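Local coordinates for magnesium and cobalt efflux protein CorC (Neisseria meningitidis serogroup B, PDB 3OI8) that probably takes part in magnesium and cobalt ion transport, this piece being its CBS-domain region, which binds adenosine, at residues A[124-136]-A[144-156]. Sequence-based numbering, arbitrary orientation.
With ADN (adenosine), chain C; ADN (adenosine), chain F.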
ATOM      1  N   LEU A 124       3.256  13.527   2.610  1.00 26.22           N
ATOM      2  CA  LEU A 124       2.151  12.621   2.897  1.00 26.32           C
ATOM      3  C   LEU A 124       2.656  11.186   2.898  1.00 24.89           C
ATOM      4  O   LEU A 124       2.329  10.401   3.795  1.00 20.74           O
ATOM      5  CB  LEU A 124       1.023  12.789   1.882  1.00 25.98           C
ATOM      6  CG  LEU A 124      -0.256  11.996   2.176  1.00 28.43           C
ATOM      7  CD1 LEU A 124      -0.830  12.325   3.554  1.00 21.73           C
ATOM      8  CD2 LEU A 124      -1.276  12.282   1.101  1.00 33.86           C
ATOM      9  N   LEU A 125       3.467  10.843   1.898  1.00 25.65           N
ATOM     10  CA  LEU A 125       3.941   9.466   1.785  1.00 23.89           C
ATOM     11  C   LEU A 125       4.752   9.087   3.013  1.00 31.75           C
ATOM     12  O   LEU A 125       4.616   7.980   3.534  1.00 35.50           O
ATOM     13  CB  LEU A 125       4.752   9.263   0.507  1.00 25.03           C
ATOM     14  CG  LEU A 125       5.473   7.915   0.420  1.00 28.69           C
ATOM     15  CD1 LEU A 125       4.484   6.759   0.595  1.00 26.41           C
ATOM     16  CD2 LEU A 125       6.189   7.809  -0.906  1.00 35.78           C
ATOM     17  N   LYS A 126       5.585  10.014   3.484  1.00 32.35           N
ATOM     18  CA  LYS A 126       6.427   9.749   4.644  1.00 29.91           C
ATOM     19  C   LYS A 126       5.567   9.518   5.869  1.00 33.21           C
ATOM     20  O   LYS A 126       5.789   8.574   6.632  1.00 33.25           O
ATOM     21  CB  LYS A 126       7.398  10.901   4.896  1.00 32.89           C
ATOM     22  CG  LYS A 126       8.335  10.650   6.074  1.00 42.58           C
ATOM     23  CD  LYS A 126       9.586  11.525   6.022  1.00 58.54           C
ATOM     24  CE  LYS A 126       9.377  12.874   6.700  1.00 62.78           C
ATOM     25  NZ  LYS A 126       8.442  13.754   5.950  1.00 65.85           N
ATOM     26  N   GLU A 127       4.569  10.373   6.047  1.00 26.42           N
ATOM     27  CA  GLU A 127       3.628  10.226   7.160  1.00 33.62           C
ATOM     28  C   GLU A 127       2.759   8.956   7.100  1.00 32.16           C
ATOM     29  O   GLU A 127       2.524   8.316   8.131  1.00 32.80           O
ATOM     30  CB  GLU A 127       2.790  11.493   7.320  1.00 35.90           C
ATOM     31  CG  GLU A 127       3.632  12.659   7.825  1.00 46.52           C
ATOM     32  CD  GLU A 127       2.969  14.003   7.630  1.00 55.32           C
ATOM     33  OE1 GLU A 127       1.731  14.094   7.787  1.00 54.73           O
ATOM     34  OE2 GLU A 127       3.697  14.972   7.322  1.00 61.16           O
ATOM     35  N   PHE A 128       2.310   8.577   5.904  1.00 21.59           N
ATOM     36  CA  PHE A 128       1.599   7.306   5.755  1.00 19.98           C
ATOM     37  C   PHE A 128       2.495   6.153   6.199  1.00 32.34           C
ATOM     38  O   PHE A 128       2.041   5.246   6.895  1.00 28.11           O
ATOM     39  CB  PHE A 128       1.188   7.067   4.309  1.00 20.46           C
ATOM     40  CG  PHE A 128      -0.127   7.719   3.929  1.00 24.69           C
ATOM     41  CD1 PHE A 128      -1.131   7.880   4.861  1.00 25.35           C
ATOM     42  CD2 PHE A 128      -0.360   8.122   2.627  1.00 24.52           C
ATOM     43  CE1 PHE A 128      -2.350   8.454   4.501  1.00 32.80           C
ATOM     44  CE2 PHE A 128      -1.570   8.696   2.256  1.00 22.83           C
ATOM     45  CZ  PHE A 128      -2.564   8.864   3.197  1.00 20.70           C
ATOM     46  N   ARG A 129       3.759   6.182   5.779  1.00 30.32           N
ATOM     47  CA  ARG A 129       4.673   5.073   6.079  1.00 35.30           C
ATOM     48  C   ARG A 129       4.968   5.010   7.574  1.00 32.60           C
ATOM     49  O   ARG A 129       5.017   3.933   8.157  1.00 43.37           O
ATOM     50  CB  ARG A 129       5.963   5.160   5.241  1.00 38.56           C
ATOM     51  CG  ARG A 129       5.802   4.646   3.800  1.00 37.20           C
ATOM     52  CD  ARG A 129       7.062   4.843   2.945  1.00 47.67           C
ATOM     53  NE  ARG A 129       8.141   3.910   3.276  1.00 60.74           N
ATOM     54  CZ  ARG A 129       9.429   4.123   2.999  1.00 70.78           C
ATOM     55  NH1 ARG A 129       9.809   5.245   2.394  1.00 68.37           N
ATOM     56  NH2 ARG A 129      10.343   3.219   3.333  1.00 72.21           N
ATOM     57  N   GLU A 130       5.122   6.172   8.200  1.00 32.95           N
ATOM     58  CA  GLU A 130       5.379   6.240   9.634  1.00 46.03           C
ATOM     59  C   GLU A 130       4.180   5.808  10.488  1.00 49.66           C
ATOM     60  O   GLU A 130       4.309   4.913  11.321  1.00 52.26           O
ATOM     61  CB  GLU A 130       5.831   7.648  10.033  1.00 54.88           C
ATOM     62  CG  GLU A 130       7.215   8.020   9.518  1.00 72.87           C
ATOM     63  CD  GLU A 130       7.617   9.439   9.882  1.00 90.39           C
ATOM     64  OE1 GLU A 130       6.772  10.181  10.432  1.00 96.59           O
ATOM     65  OE2 GLU A 130       8.781   9.813   9.614  1.00 95.09           O
ATOM     66  N   GLN A 131       3.031   6.452  10.277  1.00 44.89           N
ATOM     67  CA  GLN A 131       1.834   6.226  11.082  1.00 40.38           C
ATOM     68  C   GLN A 131       1.159   4.907  10.750  1.00 47.71           C
ATOM     69  O   GLN A 131       0.104   4.593  11.304  1.00 50.99           O
ATOM     70  CB  GLN A 131       0.802   7.332  10.836  1.00 46.43           C
ATOM     71  CG  GLN A 131       1.296   8.760  10.966  1.00 54.58           C
ATOM     72  CD  GLN A 131       0.257   9.764  10.473  1.00 63.59           C
ATOM     73  OE1 GLN A 131      -0.114   9.770   9.293  1.00 60.10           O
ATOM     74  NE2 GLN A 131      -0.225  10.609  11.380  1.00 65.37           N
ATOM     75  N   ARG A 132       1.739   4.149   9.827  1.00 53.63           N
ATOM     76  CA  ARG A 132       1.062   2.967   9.304  1.00 63.20           C
ATOM     77  C   ARG A 132      -0.351   3.361   8.905  1.00 53.74           C
ATOM     78  O   ARG A 132      -1.310   2.623   9.131  1.00 44.89           O
ATOM     79  CB  ARG A 132       1.027   1.853  10.350  1.00 77.64           C
ATOM     80  CG  ARG A 132       2.346   1.122  10.535  1.00 87.15           C
ATOM     81  CD  ARG A 132       2.717   0.340   9.289  1.00 96.89           C
ATOM     82  NE  ARG A 132       3.688  -0.705   9.590  1.00105.89           N
ATOM     83  CZ  ARG A 132       3.371  -1.885  10.112  1.00111.82           C
ATOM     84  NH1 ARG A 132       2.106  -2.168  10.393  1.00112.58           N
ATOM     85  NH2 ARG A 132       4.317  -2.782  10.354  1.00113.75           N
ATOM     86  N   ASN A 133      -0.463   4.553   8.330  1.00 54.14           N
ATOM     87  CA  ASN A 133      -1.731   5.101   7.885  1.00 44.44           C
ATOM     88  C   ASN A 133      -1.931   4.745   6.419  1.00 43.17           C
ATOM     89  O   ASN A 133      -0.948   4.542   5.689  1.00 39.85           O
ATOM     90  CB  ASN A 133      -1.723   6.629   8.041  1.00 40.35           C
ATOM     91  CG  ASN A 133      -3.091   7.177   8.341  1.00 43.59           C
ATOM     92  OD1 ASN A 133      -3.882   6.520   9.024  1.00 49.31           O
ATOM     93  ND2 ASN A 133      -3.396   8.374   7.825  1.00 30.17           N
ATOM     94  N   HIS A 134      -3.192   4.670   5.987  1.00 24.03           N
ATOM     95  CA  HIS A 134      -3.502   4.390   4.582  1.00 23.89           C
ATOM     96  C   HIS A 134      -4.408   5.431   3.924  1.00 20.33           C
ATOM     97  O   HIS A 134      -4.460   5.540   2.699  1.00 24.26           O
ATOM     98  CB  HIS A 134      -4.146   3.012   4.447  1.00 41.44           C
ATOM     99  CG  HIS A 134      -3.175   1.887   4.596  1.00 52.22           C
ATOM    100  ND1 HIS A 134      -3.057   1.155   5.758  1.00 58.75           N
ATOM    101  CD2 HIS A 134      -2.255   1.387   3.738  1.00 56.38           C
ATOM    102  CE1 HIS A 134      -2.109   0.246   5.606  1.00 61.85           C
ATOM    103  NE2 HIS A 134      -1.608   0.365   4.389  1.00 61.52           N
HETATM  104  N   MSE A 135      -5.129   6.185   4.740  1.00 17.75           N
HETATM  105  CA  MSE A 135      -6.072   7.161   4.204  1.00 18.88           C
HETATM  106  C   MSE A 135      -6.045   8.427   5.050  1.00 21.37           C
HETATM  107  O   MSE A 135      -5.870   8.365   6.267  1.00 26.25           O
HETATM  108  CB  MSE A 135      -7.487   6.554   4.137  1.00 21.46           C
HETATM  109  CG  MSE A 135      -8.633   7.550   3.940  1.00 21.34           C
HETATM  110 SE   MSE A 135     -10.398   6.673   3.859  0.64 28.72          SE
HETATM  111  CE  MSE A 135     -10.214   5.782   2.125  1.00 20.23           C
ATOM    112  N   ALA A 136      -6.178   9.574   4.399  1.00 20.29           N
ATOM    113  CA  ALA A 136      -6.362  10.821   5.128  1.00 22.14           C
ATOM    114  C   ALA A 136      -7.560  11.548   4.539  1.00 24.27           C
ATOM    115  O   ALA A 136      -7.936  11.323   3.386  1.00 21.30           O
ATOM    116  CB  ALA A 136      -5.133  11.690   5.041  1.00 15.33           C
ATOM    117  N   GLY A 144     -13.989  22.709   5.888  1.00 38.67           N
ATOM    118  CA  GLY A 144     -14.860  21.738   5.250  1.00 25.98           C
ATOM    119  C   GLY A 144     -14.067  20.610   4.610  1.00 30.94           C
ATOM    120  O   GLY A 144     -12.864  20.733   4.390  1.00 29.91           O
ATOM    121  N   THR A 145     -14.749  19.510   4.307  1.00 25.41           N
ATOM    122  CA  THR A 145     -14.137  18.357   3.655  1.00 29.50           C
ATOM    123  C   THR A 145     -13.962  18.618   2.162  1.00 31.42           C
ATOM    124  O   THR A 145     -14.929  18.959   1.479  1.00 28.30           O
ATOM    125  CB  THR A 145     -15.049  17.120   3.833  1.00 21.96           C
ATOM    126  OG1 THR A 145     -15.119  16.782   5.218  1.00 26.24           O
ATOM    127  CG2 THR A 145     -14.537  15.945   3.056  1.00 21.57           C
ATOM    128  N   SER A 146     -12.734  18.478   1.659  1.00 20.28           N
ATOM    129  CA  SER A 146     -12.455  18.635   0.228  1.00 28.12           C
ATOM    130  C   SER A 146     -12.449  17.281  -0.461  1.00 26.13           C
ATOM    131  O   SER A 146     -12.749  17.174  -1.642  1.00 25.78           O
ATOM    132  CB  SER A 146     -11.089  19.297  -0.004  1.00 37.64           C
ATOM    133  OG  SER A 146     -11.011  20.549   0.638  1.00 52.77           O
ATOM    134  N   GLY A 147     -12.072  16.246   0.277  1.00 21.96           N
ATOM    135  CA  GLY A 147     -12.065  14.902  -0.266  1.00 21.75           C
ATOM    136  C   GLY A 147     -11.247  13.991   0.625  1.00 23.36           C
ATOM    137  O   GLY A 147     -11.115  14.234   1.824  1.00 17.44           O
ATOM    138  N   LEU A 148     -10.705  12.932   0.044  1.00 11.35           N
ATOM    139  CA  LEU A 148      -9.874  12.003   0.802  1.00 14.69           C
ATOM    140  C   LEU A 148      -8.689  11.626  -0.083  1.00 19.71           C
ATOM    141  O   LEU A 148      -8.715  11.870  -1.302  1.00 21.54           O
ATOM    142  CB  LEU A 148     -10.685  10.767   1.242  1.00 19.00           C
ATOM    143  CG  LEU A 148     -11.243   9.802   0.188  1.00 23.94           C
ATOM    144  CD1 LEU A 148     -10.158   8.891  -0.380  1.00 24.70           C
ATOM    145  CD2 LEU A 148     -12.372   8.936   0.787  1.00 20.76           C
ATOM    146  N   VAL A 149      -7.645  11.081   0.527  1.00 20.02           N
ATOM    147  CA  VAL A 149      -6.465  10.651  -0.222  1.00 16.22           C
ATOM    148  C   VAL A 149      -5.933   9.362   0.395  1.00 19.15           C
ATOM    149  O   VAL A 149      -5.972   9.190   1.631  1.00 19.29           O
ATOM    150  CB  VAL A 149      -5.377  11.782  -0.322  1.00 24.30           C
ATOM    151  CG1 VAL A 149      -4.951  12.274   1.052  1.00 18.88           C
ATOM    152  CG2 VAL A 149      -4.166  11.321  -1.159  1.00 19.54           C
ATOM    153  N   THR A 150      -5.486   8.441  -0.461  1.00 13.68           N
ATOM    154  CA  THR A 150      -5.031   7.140   0.013  1.00 13.48           C
ATOM    155  C   THR A 150      -3.594   6.813  -0.413  1.00 18.08           C
ATOM    156  O   THR A 150      -3.110   7.277  -1.445  1.00 21.99           O
ATOM    157  CB  THR A 150      -5.949   5.995  -0.500  1.00 23.18           C
ATOM    158  OG1 THR A 150      -5.705   5.793  -1.896  1.00 24.40           O
ATOM    159  CG2 THR A 150      -7.438   6.346  -0.301  1.00 19.14           C
ATOM    160  N   PHE A 151      -2.944   6.008   0.422  1.00 27.79           N
ATOM    161  CA  PHE A 151      -1.605   5.476   0.184  1.00 27.17           C
ATOM    162  C   PHE A 151      -1.547   4.780  -1.166  1.00 30.72           C
ATOM    163  O   PHE A 151      -0.696   5.079  -2.001  1.00 32.22           O
ATOM    164  CB  PHE A 151      -1.260   4.500   1.318  1.00 29.02           C
ATOM    165  CG  PHE A 151       0.046   3.759   1.129  1.00 37.70           C
ATOM    166  CD1 PHE A 151       1.259   4.400   1.330  1.00 30.13           C
ATOM    167  CD2 PHE A 151       0.049   2.411   0.790  1.00 38.16           C
ATOM    168  CE1 PHE A 151       2.464   3.717   1.161  1.00 44.09           C
ATOM    169  CE2 PHE A 151       1.243   1.720   0.623  1.00 47.56           C
ATOM    170  CZ  PHE A 151       2.455   2.375   0.810  1.00 45.08           C
ATOM    171  N   GLU A 152      -2.482   3.873  -1.402  1.00 37.03           N
ATOM    172  CA  GLU A 152      -2.447   3.087  -2.628  1.00 46.86           C
ATOM    173  C   GLU A 152      -2.592   3.947  -3.877  1.00 44.54           C
ATOM    174  O   GLU A 152      -2.045   3.616  -4.929  1.00 43.35           O
ATOM    175  CB  GLU A 152      -3.475   1.952  -2.580  1.00 59.93           C
ATOM    176  CG  GLU A 152      -3.193   0.965  -1.441  1.00 77.49           C
ATOM    177  CD  GLU A 152      -4.018  -0.308  -1.519  1.00 91.60           C
ATOM    178  OE1 GLU A 152      -3.694  -1.269  -0.783  1.00 93.40           O
ATOM    179  OE2 GLU A 152      -4.983  -0.351  -2.314  1.00 96.54           O
ATOM    180  N   ASP A 153      -3.299   5.068  -3.755  1.00 35.66           N
ATOM    181  CA  ASP A 153      -3.439   6.001  -4.872  1.00 33.88           C
ATOM    182  C   ASP A 153      -2.143   6.745  -5.188  1.00 38.70           C
ATOM    183  O   ASP A 153      -1.851   7.031  -6.345  1.00 42.30           O
ATOM    184  CB  ASP A 153      -4.527   7.033  -4.587  1.00 47.26           C
ATOM    185  CG  ASP A 153      -5.903   6.539  -4.944  1.00 54.51           C
ATOM    186  OD1 ASP A 153      -5.992   5.510  -5.653  1.00 55.18           O
ATOM    187  OD2 ASP A 153      -6.890   7.183  -4.522  1.00 46.35           O
ATOM    188  N   ILE A 154      -1.381   7.088  -4.159  1.00 33.65           N
ATOM    189  CA  ILE A 154      -0.184   7.889  -4.378  1.00 32.75           C
ATOM    190  C   ILE A 154       1.051   7.052  -4.765  1.00 35.64           C
ATOM    191  O   ILE A 154       1.984   7.575  -5.375  1.00 47.57           O
ATOM    192  CB  ILE A 154       0.122   8.837  -3.186  1.00 30.19           C
ATOM    193  CG1 ILE A 154       0.596   8.064  -1.959  1.00 33.25           C
ATOM    194  CG2 ILE A 154      -1.095   9.691  -2.841  1.00 31.74           C
ATOM    195  CD1 ILE A 154       0.981   8.989  -0.812  1.00 35.08           C
ATOM    196  N   ILE A 155       1.047   5.763  -4.423  1.00 33.62           N
ATOM    197  CA  ILE A 155       2.171   4.875  -4.749  1.00 35.75           C
ATOM    198  C   ILE A 155       1.973   4.226  -6.111  1.00 40.75           C
ATOM    199  O   ILE A 155       2.833   3.480  -6.580  1.00 40.38           O
ATOM    200  CB  ILE A 155       2.393   3.746  -3.700  1.00 34.25           C
ATOM    201  CG1 ILE A 155       1.254   2.719  -3.745  1.00 39.53           C
ATOM    202  CG2 ILE A 155       2.601   4.318  -2.310  1.00 29.33           C
ATOM    203  CD1 ILE A 155       1.404   1.551  -2.755  1.00 33.27           C
ATOM    204  N   GLU A 156       0.828   4.518  -6.725  1.00 44.92           N
ATOM    205  CA  GLU A 156       0.488   4.061  -8.066  1.00 55.49           C
ATOM    206  C   GLU A 156       1.662   4.245  -9.025  1.00 59.33           C
ATOM    207  O   GLU A 156       1.802   3.501  -9.998  1.00 61.63           O
ATOM    208  CB  GLU A 156      -0.722   4.843  -8.587  1.00 62.83           C
ATOM    209  CG  GLU A 156      -1.980   4.015  -8.824  1.00 74.63           C
ATOM    210  CD  GLU A 156      -3.148   4.863  -9.306  1.00 82.37           C
ATOM    211  OE1 GLU A 156      -2.968   6.094  -9.443  1.00 85.41           O
ATOM    212  OE2 GLU A 156      -4.242   4.306  -9.545  1.00 80.68           O
TER
HETATM  213  O5' ADN C   2     -10.386   1.027  -3.894  1.00 77.59           O
HETATM  214  C5' ADN C   2      -9.864   1.056  -5.198  1.00 77.88           C
HETATM  215  C4' ADN C   2      -9.608   2.529  -5.639  1.00 84.07           C
HETATM  216  O4' ADN C   2     -10.766   3.358  -5.322  1.00 82.79           O
HETATM  217  C3' ADN C   2      -8.387   3.126  -4.908  1.00 85.97           C
HETATM  218  O3' ADN C   2      -7.280   3.140  -5.767  1.00 88.85           O
HETATM  219  C2' ADN C   2      -8.797   4.534  -4.551  1.00 83.67           C
HETATM  220  O2' ADN C   2      -8.402   5.430  -5.566  1.00 85.15           O
HETATM  221  C1' ADN C   2     -10.325   4.502  -4.523  1.00 79.19           C
HETATM  222  N9  ADN C   2     -10.843   4.394  -3.160  1.00 68.45           N
HETATM  223  C8  ADN C   2     -10.325   3.503  -2.040  1.00 61.71           C
HETATM  224  N7  ADN C   2     -11.221   3.711  -0.848  1.00 58.33           N
HETATM  225  C5  ADN C   2     -12.303   4.730  -1.243  1.00 59.85           C
HETATM  226  C6  ADN C   2     -13.505   5.337  -0.457  1.00 46.99           C
HETATM  227  N6  ADN C   2     -13.769   4.896   0.913  1.00 29.86           N
HETATM  228  N1  ADN C   2     -14.381   6.303  -1.107  1.00 48.94           N
HETATM  229  C2  ADN C   2     -14.137   6.724  -2.549  1.00 52.25           C
HETATM  230  N3  ADN C   2     -12.961   6.126  -3.324  1.00 55.88           N
HETATM  231  C4  ADN C   2     -12.067   5.142  -2.663  1.00 63.11           C
HETATM  232  O5' ADN F   1       2.147  -4.820   6.979  1.00 68.22           O
HETATM  233  C5' ADN F   1       3.045  -4.771   8.060  1.00 68.70           C
HETATM  234  C4' ADN F   1       4.257  -5.712   7.787  1.00 62.57           C
HETATM  235  O4' ADN F   1       3.824  -7.104   7.768  1.00 58.94           O
HETATM  236  C3' ADN F   1       4.913  -5.411   6.419  1.00 63.23           C
HETATM  237  O3' ADN F   1       6.311  -5.446   6.543  1.00 69.06           O
HETATM  238  C2' ADN F   1       4.482  -6.539   5.523  1.00 55.83           C
HETATM  239  O2' ADN F   1       5.506  -6.899   4.622  1.00 48.04           O
HETATM  240  C1' ADN F   1       4.301  -7.685   6.516  1.00 53.88           C
HETATM  241  N9  ADN F   1       3.292  -8.592   6.000  1.00 46.54           N
HETATM  242  C8  ADN F   1       2.131  -8.278   5.070  1.00 47.33           C
HETATM  243  N7  ADN F   1       1.388  -9.567   4.834  1.00 40.71           N
HETATM  244  C5  ADN F   1       2.101 -10.665   5.638  1.00 36.04           C
HETATM  245  C6  ADN F   1       1.831 -12.182   5.814  1.00 26.76           C
HETATM  246  N6  ADN F   1       0.698 -12.819   5.151  1.00 28.36           N
HETATM  247  N1  ADN F   1       2.717 -12.968   6.659  1.00 27.97           N
HETATM  248  C2  ADN F   1       3.901 -12.340   7.374  1.00 32.39           C
HETATM  249  N3  ADN F   1       4.165 -10.850   7.204  1.00 34.34           N
HETATM  250  C4  ADN F   1       3.269 -10.054   6.344  1.00 39.38           C
HETATM  251  O   HOH W   1      -4.562   2.746   0.643  1.00 27.27           O
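Met135 and Ala136 pair with Thr150 and Val149 in the antiparallel hairpin of the second CBS domain, a worked example of a two-faced sheet: here the hairpin carries helix 121-130 on one face and adenosine on the other. Three backbone bonds make the pairing. Ala136 and Val149 form the hydrogen-bonded pair, with Ala136 N to Val149 O at 2.8 Å and a second bond running from Val149 N to Ala136 O. The third, from Phe151 N to His134 O (2.8 Å, 168° at the hydrogen), carries the pairing into the first turn of helix 151-154.

Apolar packing fills the helix side, where Ala136 and Val149 point. Leu124 CD2 meets Val149 CG1 tip to tip at 3.7 Å. The Phe128 ring takes Ile154 CD1 at its edge, near the ring plane, and Leu124 CD1 lies over one of its faces toward the rim. Leu125 CD1 comes to the edge of the Phe151 ring at CE1 (3.7 Å).

The aromatic pair is an offset edge-to-face stack: His134 turns its edge to the face of Phe151, the planes 81° apart. With CG of Phe151 anti to its backbone N (chi1 174°), the ring is placed against Leu125 and Phe128, within reach of His134. His134 NE2, next in the ring to the CD2 that approaches Phe151, is hydrogen-bonded to Glu152 of the second subunit, so the stack also borders the dimer interface.

Met135, a selenomethionine, and Thr150 share the adenosine side. Their methyls, CE and CG2, lie 3.7 Å apart, and Leu148 CD2 is 3.8 Å from N1 of the chain C adenosine. Thr150 N-caps helix 151-154, its OG1 accepting from Asp153 N at 3.1 Å; Asp153 OD1 in turn accepts a hydrogen bond from the ribose O3' of the same adenosine at 2.7 Å.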